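Local coordinates for protein myosin-2 (Saccharomyces cerevisiae, PDB 6IXO) that carries organelles and other cargo along actin cables as a class V myosin heavy chain, this chain being its globular cargo-binding tail domain, at residues F226-D238 with H274-L286. Numbering follows the deposited sequence.
Sequences FHAVVTTLLNYVD and HGLTDGTECLQHL. With SO4 (sulfate ion), chain B.
Asp238 reaches from helix 223-247 to the start of helix 284-294. Its CB lies against Cys282 O, and CG, swung anti to the backbone N (chi1 -165°), carries the carboxylate on to the first turn. There OD1 takes the amide of Leu286 (N to OD1, 2.9 Å) on its syn lone pair, while OD2 meets the ring edge of His285, with ND1 2.5 Å from OD2 and 30° between ring and carboxylate planes; His285 N adds a weak bond to OD2. A short acid suits this buried place, since its two oxygens can serve backbone and imidazole together, and the amide-rich N-terminal end of helix 284-294 would probably stabilise its negative charge. An alanine here would remove the carboxylate and would probably leave Leu286 N and His285 ND1 without their acceptor.

Cys282, small enough for close approach, sets its CB 3.6 Å from Leu234 CB. Leu276 divides its branches: CD1 wedges tightly against Val230 CG1 (3.5 Å) and meets Leu234 CD1 tip to tip, whereas CD2 touches Phe226 and His227. Beyond it, in the conformer described, His227 NE2 donates edge-on to Asp278 OD1, a bond made less certain by the poor order of Asp278 and a second position of His227. Leu234 also packs on Leu267 and Cys271 of helix 254-273. Helix 223-247 thus packs against the loop and short helical turn leading, through Leu283 at the N-cap, into helix 284-294, within the all-helical DIL domain of the cargo-binding tail.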
ATOM      1  N   PHE A 226      -1.238   6.897   2.579  1.00 29.93           N
ATOM      2  CA  PHE A 226      -0.698   7.167   1.247  1.00 29.05           C
ATOM      3  C   PHE A 226       0.823   7.397   1.314  1.00 30.08           C
ATOM      4  O   PHE A 226       1.616   6.831   0.518  1.00 28.89           O
ATOM      5  CB  PHE A 226      -1.407   8.383   0.636  1.00 31.35           C
ATOM      6  CG  PHE A 226      -0.720   8.873  -0.660  1.00 30.63           C
ATOM      7  CD1 PHE A 226      -0.851   8.147  -1.818  1.00 28.71           C
ATOM      8  CD2 PHE A 226      -0.007  10.032  -0.668  1.00 32.63           C
ATOM      9  CE1 PHE A 226      -0.226   8.564  -3.044  1.00 31.20           C
ATOM     10  CE2 PHE A 226       0.632  10.491  -1.871  1.00 37.45           C
ATOM     11  CZ  PHE A 226       0.515   9.744  -3.059  1.00 35.37           C
ATOM     12  N   HIS A 227       1.243   8.247   2.256  1.00 30.92           N
ATOM     13  CA  HIS A 227       2.670   8.526   2.428  0.58 32.63           C
ATOM     14  C   HIS A 227       3.457   7.243   2.671  1.00 31.64           C
ATOM     15  O   HIS A 227       4.520   7.036   2.095  1.00 26.20           O
ATOM     16  CB  HIS A 227       2.925   9.510   3.586  0.58 29.92           C
ATOM     17  CG  HIS A 227       4.362   9.914   3.705  0.58 38.24           C
ATOM     18  ND1 HIS A 227       5.260   9.249   4.519  0.58 42.61           N
ATOM     19  CD2 HIS A 227       5.076  10.872   3.066  0.58 37.62           C
ATOM     20  CE1 HIS A 227       6.459   9.793   4.384  0.58 39.18           C
ATOM     21  NE2 HIS A 227       6.373  10.778   3.508  0.58 37.11           N
ATOM     22  N   ALA A 228       2.947   6.377   3.532  1.00 29.47           N
ATOM     23  CA  ALA A 228       3.699   5.147   3.886  1.00 25.73           C
ATOM     24  C   ALA A 228       3.813   4.234   2.687  1.00 27.13           C
ATOM     25  O   ALA A 228       4.879   3.698   2.389  1.00 26.93           O
ATOM     26  CB  ALA A 228       2.968   4.394   5.094  1.00 27.72           C
ATOM     27  N   VAL A 229       2.695   4.034   2.005  1.00 24.00           N
ATOM     28  CA  VAL A 229       2.678   3.106   0.887  1.00 27.97           C
ATOM     29  C   VAL A 229       3.639   3.575  -0.205  1.00 27.45           C
ATOM     30  O   VAL A 229       4.470   2.825  -0.714  1.00 25.88           O
ATOM     31  CB  VAL A 229       1.273   2.992   0.296  1.00 27.83           C
ATOM     32  CG1 VAL A 229       1.331   2.272  -1.082  1.00 30.72           C
ATOM     33  CG2 VAL A 229       0.347   2.267   1.311  1.00 30.63           C
ATOM     34  N   VAL A 230       3.545   4.849  -0.558  1.00 24.54           N
ATOM     35  CA  VAL A 230       4.360   5.305  -1.674  1.00 24.39           C
ATOM     36  C   VAL A 230       5.841   5.414  -1.328  1.00 25.82           C
ATOM     37  O   VAL A 230       6.720   5.099  -2.163  1.00 26.92           O
ATOM     38  CB  VAL A 230       3.818   6.675  -2.187  1.00 27.21           C
ATOM     39  CG1 VAL A 230       4.804   7.266  -3.247  1.00 27.76           C
ATOM     40  CG2 VAL A 230       2.449   6.424  -2.817  1.00 30.47           C
ATOM     41  N   THR A 231       6.160   5.843  -0.109  1.00 24.73           N
ATOM     42  CA  THR A 231       7.551   5.895   0.347  0.58 28.25           C
ATOM     43  C   THR A 231       8.183   4.497   0.311  1.00 31.28           C
ATOM     44  O   THR A 231       9.349   4.293  -0.102  1.00 27.30           O
ATOM     45  CB  THR A 231       7.614   6.471   1.784  0.58 28.88           C
ATOM     46  OG1 THR A 231       7.320   7.873   1.733  0.58 34.14           O
ATOM     47  CG2 THR A 231       8.994   6.260   2.393  0.58 35.69           C
ATOM     48  N   THR A 232       7.408   3.516   0.783  1.00 26.67           N
ATOM     49  CA  THR A 232       7.898   2.108   0.738  1.00 25.46           C
ATOM     50  C   THR A 232       8.152   1.690  -0.709  1.00 27.96           C
ATOM     51  O   THR A 232       9.193   1.114  -1.043  1.00 24.94           O
ATOM     52  CB  THR A 232       6.885   1.129   1.391  1.00 27.05           C
ATOM     53  OG1 THR A 232       6.736   1.466   2.767  1.00 27.69           O
ATOM     54  CG2 THR A 232       7.373  -0.343   1.286  1.00 28.43           C
ATOM     55  N   LEU A 233       7.237   2.040  -1.598  1.00 23.97           N
ATOM     56  CA  LEU A 233       7.396   1.598  -2.990  1.00 24.97           C
ATOM     57  C   LEU A 233       8.528   2.328  -3.739  1.00 25.74           C
ATOM     58  O   LEU A 233       9.243   1.709  -4.552  1.00 24.53           O
ATOM     59  CB  LEU A 233       6.081   1.772  -3.752  1.00 23.75           C
ATOM     60  CG  LEU A 233       4.972   0.820  -3.234  1.00 26.72           C
ATOM     61  CD1 LEU A 233       3.662   1.080  -3.967  1.00 21.76           C
ATOM     62  CD2 LEU A 233       5.335  -0.705  -3.336  1.00 28.37           C
ATOM     63  N   LEU A 234       8.670   3.628  -3.499  1.00 25.11           N
ATOM     64  CA  LEU A 234       9.766   4.396  -4.108  1.00 29.41           C
ATOM     65  C   LEU A 234      11.133   3.895  -3.653  1.00 25.63           C
ATOM     66  O   LEU A 234      12.065   3.750  -4.461  1.00 24.95           O
ATOM     67  CB  LEU A 234       9.639   5.887  -3.753  1.00 26.11           C
ATOM     68  CG  LEU A 234       8.435   6.569  -4.398  1.00 27.24           C
ATOM     69  CD1 LEU A 234       8.263   7.967  -3.827  1.00 31.61           C
ATOM     70  CD2 LEU A 234       8.572   6.610  -5.954  1.00 28.86           C
ATOM     71  N   ASN A 235      11.286   3.679  -2.346  1.00 21.31           N
ATOM     72  CA  ASN A 235      12.534   3.078  -1.844  1.00 26.99           C
ATOM     73  C   ASN A 235      12.841   1.755  -2.528  1.00 30.60           C
ATOM     74  O   ASN A 235      14.023   1.439  -2.832  1.00 27.16           O
ATOM     75  CB  ASN A 235      12.487   2.839  -0.337  1.00 28.00           C
ATOM     76  CG  ASN A 235      12.719   4.116   0.439  1.00 37.24           C
ATOM     77  OD1 ASN A 235      13.567   4.897   0.062  1.00 39.02           O
ATOM     78  ND2 ASN A 235      11.992   4.307   1.551  1.00 36.87           N
ATOM     79  N   TYR A 236      11.777   0.989  -2.731  1.00 28.70           N
ATOM     80  CA  TYR A 236      11.855  -0.315  -3.377  1.00 27.65           C
ATOM     81  C   TYR A 236      12.330  -0.158  -4.836  1.00 27.10           C
ATOM     82  O   TYR A 236      13.247  -0.835  -5.278  1.00 25.36           O
ATOM     83  CB  TYR A 236      10.499  -1.012  -3.372  1.00 24.69           C
ATOM     84  CG  TYR A 236      10.591  -2.477  -3.796  1.00 24.19           C
ATOM     85  CD1 TYR A 236      11.104  -3.440  -2.922  1.00 25.26           C
ATOM     86  CD2 TYR A 236      10.124  -2.894  -5.040  1.00 23.97           C
ATOM     87  CE1 TYR A 236      11.190  -4.816  -3.306  1.00 28.86           C
ATOM     88  CE2 TYR A 236      10.152  -4.277  -5.428  1.00 21.99           C
ATOM     89  CZ  TYR A 236      10.719  -5.200  -4.570  1.00 27.11           C
ATOM     90  OH  TYR A 236      10.735  -6.520  -4.933  1.00 33.30           O
ATOM     91  N   VAL A 237      11.671   0.716  -5.577  1.00 22.74           N
ATOM     92  CA  VAL A 237      12.097   0.991  -6.965  1.00 22.03           C
ATOM     93  C   VAL A 237      13.578   1.408  -7.006  1.00 26.87           C
ATOM     94  O   VAL A 237      14.360   0.949  -7.833  1.00 24.52           O
ATOM     95  CB  VAL A 237      11.211   2.095  -7.566  1.00 26.60           C
ATOM     96  CG1 VAL A 237      11.836   2.687  -8.826  1.00 27.57           C
ATOM     97  CG2 VAL A 237       9.787   1.542  -7.829  1.00 26.54           C
ATOM     98  N   ASP A 238      13.952   2.291  -6.101  1.00 25.59           N
ATOM     99  CA  ASP A 238      15.330   2.754  -6.007  1.00 26.07           C
ATOM    100  C   ASP A 238      16.290   1.571  -5.861  1.00 29.40           C
ATOM    101  O   ASP A 238      17.279   1.472  -6.584  1.00 25.92           O
ATOM    102  CB  ASP A 238      15.449   3.714  -4.823  1.00 22.81           C
ATOM    103  CG  ASP A 238      16.745   4.547  -4.834  1.00 32.84           C
ATOM    104  OD1 ASP A 238      17.077   5.147  -5.865  1.00 34.63           O
ATOM    105  OD2 ASP A 238      17.418   4.591  -3.802  1.00 38.22           O
ATOM    106  N   HIS A 274       2.183  15.502  -5.850  1.00 40.59           N
ATOM    107  CA  HIS A 274       1.225  14.557  -5.266  1.00 44.88           C
ATOM    108  C   HIS A 274       1.432  14.367  -3.790  1.00 49.97           C
ATOM    109  O   HIS A 274       1.180  13.297  -3.254  1.00 50.24           O
ATOM    110  CB  HIS A 274       1.300  13.217  -6.005  1.00 36.46           C
ATOM    111  CG  HIS A 274       0.688  13.297  -7.358  1.00 42.87           C
ATOM    112  ND1 HIS A 274       1.363  13.802  -8.448  1.00 38.92           N
ATOM    113  CD2 HIS A 274      -0.587  13.088  -7.762  1.00 45.58           C
ATOM    114  CE1 HIS A 274       0.540  13.848  -9.487  1.00 42.55           C
ATOM    115  NE2 HIS A 274      -0.647  13.412  -9.097  1.00 45.06           N
ATOM    116  N   GLY A 275       1.895  15.418  -3.131  1.00 49.79           N
ATOM    117  CA  GLY A 275       1.870  15.430  -1.680  1.00 59.03           C
ATOM    118  C   GLY A 275       3.123  14.953  -0.974  1.00 61.84           C
ATOM    119  O   GLY A 275       3.217  15.028   0.245  1.00 67.64           O
ATOM    120  N   LEU A 276       4.098  14.457  -1.712  1.00 48.59           N
ATOM    121  CA  LEU A 276       5.294  13.997  -1.041  1.00 52.56           C
ATOM    122  C   LEU A 276       6.354  15.079  -1.039  1.00 60.88           C
ATOM    123  O   LEU A 276       6.493  15.816  -2.000  1.00 62.39           O
ATOM    124  CB  LEU A 276       5.837  12.745  -1.711  1.00 48.28           C
ATOM    125  CG  LEU A 276       4.928  11.531  -1.862  1.00 53.84           C
ATOM    126  CD1 LEU A 276       5.824  10.414  -2.232  1.00 58.59           C
ATOM    127  CD2 LEU A 276       4.209  11.211  -0.574  1.00 56.38           C
ATOM    128  N   THR A 277       7.121  15.162   0.033  1.00 64.20           N
ATOM    129  CA  THR A 277       8.238  16.091   0.064  1.00 67.25           C
ATOM    130  C   THR A 277       9.538  15.308   0.195  1.00 67.72           C
ATOM    131  O   THR A 277      10.628  15.874   0.138  1.00 83.02           O
ATOM    132  CB  THR A 277       8.101  17.097   1.217  1.00 70.72           C
ATOM    133  OG1 THR A 277       7.678  16.402   2.396  1.00 71.89           O
ATOM    134  CG2 THR A 277       7.068  18.166   0.868  1.00 68.93           C
ATOM    135  N   ASP A 278       9.413  13.996   0.348  1.00 56.03           N
ATOM    136  CA  ASP A 278      10.579  13.137   0.562  1.00 61.55           C
ATOM    137  C   ASP A 278      10.832  12.166  -0.594  1.00 53.35           C
ATOM    138  O   ASP A 278      11.657  11.242  -0.485  1.00 58.11           O
ATOM    139  CB  ASP A 278      10.411  12.359   1.867  1.00 75.73           C
ATOM    140  CG  ASP A 278       8.964  11.995   2.141  1.00 85.76           C
ATOM    141  OD1 ASP A 278       8.560  12.048   3.320  1.00 95.53           O
ATOM    142  OD2 ASP A 278       8.233  11.664   1.183  1.00 81.06           O
ATOM    143  N   GLY A 279      10.121  12.367  -1.700  1.00 44.96           N
ATOM    144  CA  GLY A 279      10.336  11.539  -2.883  1.00 44.86           C
ATOM    145  C   GLY A 279      11.780  11.595  -3.359  1.00 45.42           C
ATOM    146  O   GLY A 279      12.372  10.580  -3.722  1.00 47.74           O
ATOM    147  N   THR A 280      12.365  12.787  -3.336  1.00 45.06           N
ATOM    148  CA  THR A 280      13.763  12.950  -3.727  1.00 44.47           C
ATOM    149  C   THR A 280      14.656  12.055  -2.860  1.00 42.33           C
ATOM    150  O   THR A 280      15.519  11.339  -3.373  1.00 41.22           O
ATOM    151  CB  THR A 280      14.167  14.411  -3.624  1.00 48.13           C
ATOM    152  OG1 THR A 280      13.417  15.144  -4.594  1.00 51.63           O
ATOM    153  CG2 THR A 280      15.645  14.593  -3.900  1.00 47.98           C
ATOM    154  N   GLU A 281      14.395  12.026  -1.553  1.00 39.55           N
ATOM    155  CA  GLU A 281      15.192  11.192  -0.645  1.00 40.92           C
ATOM    156  C   GLU A 281      15.058   9.675  -0.933  1.00 38.74           C
ATOM    157  O   GLU A 281      16.060   8.944  -0.932  1.00 41.99           O
ATOM    158  CB  GLU A 281      14.818  11.489   0.809  1.00 56.61           C
ATOM    159  CG  GLU A 281      15.377  10.481   1.790  1.00 74.00           C
ATOM    160  CD  GLU A 281      15.097  10.856   3.232  1.00 91.19           C
ATOM    161  OE1 GLU A 281      14.082  11.547   3.484  1.00 95.57           O
ATOM    162  OE2 GLU A 281      15.900  10.462   4.109  1.00 96.86           O
ATOM    163  N   CYS A 282      13.842   9.212  -1.214  1.00 32.48           N
ATOM    164  CA  CYS A 282      13.629   7.819  -1.591  1.00 30.76           C
ATOM    165  C   CYS A 282      14.367   7.390  -2.879  1.00 33.72           C
ATOM    166  O   CYS A 282      14.556   6.193  -3.087  1.00 31.26           O
ATOM    167  CB  CYS A 282      12.155   7.533  -1.804  1.00 26.31           C
ATOM    168  SG  CYS A 282      11.139   7.856  -0.333  1.00 35.53           S
ATOM    169  N   LEU A 283      14.725   8.331  -3.758  1.00 31.58           N
ATOM    170  CA  LEU A 283      15.248   7.916  -5.080  1.00 29.01           C
ATOM    171  C   LEU A 283      16.711   8.269  -5.214  1.00 30.37           C
ATOM    172  O   LEU A 283      17.269   8.310  -6.328  1.00 28.57           O
ATOM    173  CB  LEU A 283      14.448   8.573  -6.227  1.00 26.27           C
ATOM    174  CG  LEU A 283      12.947   8.240  -6.288  1.00 30.33           C
ATOM    175  CD1 LEU A 283      12.192   9.245  -7.170  1.00 32.85           C
ATOM    176  CD2 LEU A 283      12.787   6.823  -6.796  1.00 26.11           C
ATOM    177  N   GLN A 284      17.331   8.541  -4.085  1.00 26.64           N
ATOM    178  CA  GLN A 284      18.657   9.137  -4.142  1.00 30.88           C
ATOM    179  C   GLN A 284      19.691   8.250  -4.833  1.00 33.13           C
ATOM    180  O   GLN A 284      20.637   8.760  -5.412  1.00 29.89           O
ATOM    181  CB  GLN A 284      19.151   9.490  -2.735  1.00 33.87           C
ATOM    182  CG  GLN A 284      18.856  10.929  -2.278  1.00 51.09           C
ATOM    183  CD  GLN A 284      19.064  11.996  -3.359  1.00 50.56           C
ATOM    184  OE1 GLN A 284      20.196  12.340  -3.712  1.00 45.31           O
ATOM    185  NE2 GLN A 284      17.964  12.528  -3.877  1.00 52.87           N
ATOM    186  N   HIS A 285      19.562   6.931  -4.761  1.00 27.82           N
ATOM    187  CA  HIS A 285      20.612   6.133  -5.387  1.00 28.77           C
ATOM    188  C   HIS A 285      20.524   6.221  -6.872  1.00 31.25           C
ATOM    189  O   HIS A 285      21.560   6.222  -7.544  1.00 27.21           O
ATOM    190  CB  HIS A 285      20.545   4.659  -4.951  1.00 31.27           C
ATOM    191  CG  HIS A 285      20.700   4.480  -3.473  1.00 32.53           C
ATOM    192  ND1 HIS A 285      19.620   4.329  -2.618  1.00 36.93           N
ATOM    193  CD2 HIS A 285      21.804   4.477  -2.688  1.00 34.59           C
ATOM    194  CE1 HIS A 285      20.052   4.212  -1.376  1.00 40.04           C
ATOM    195  NE2 HIS A 285      21.374   4.294  -1.386  1.00 38.70           N
ATOM    196  N   LEU A 286      19.303   6.215  -7.396  1.00 22.88           N
ATOM    197  CA  LEU A 286      19.104   6.412  -8.852  1.00 27.67           C
ATOM    198  C   LEU A 286      19.494   7.827  -9.275  1.00 30.73           C
ATOM    199  O   LEU A 286      20.185   8.052 -10.301  1.00 28.22           O
ATOM    200  CB  LEU A 286      17.639   6.163  -9.236  1.00 26.28           C
ATOM    201  CG  LEU A 286      17.224   4.709  -9.094  1.00 26.27           C
ATOM    202  CD1 LEU A 286      15.741   4.603  -9.402  1.00 23.07           C
ATOM    203  CD2 LEU A 286      18.066   3.881 -10.125  1.00 25.19           C
TER
HETATM  204  S   SO4 B1601      -2.910  13.917 -11.812  1.00141.08           S
HETATM  205  O1  SO4 B1601      -1.567  14.146 -12.337  1.00143.34           O
HETATM  206  O2  SO4 B1601      -3.599  12.922 -12.630  1.00141.66           O
HETATM  207  O3  SO4 B1601      -3.653  15.173 -11.825  1.00144.01           O
HETATM  208  O4  SO4 B1601      -2.819  13.427 -10.443  1.00138.92           O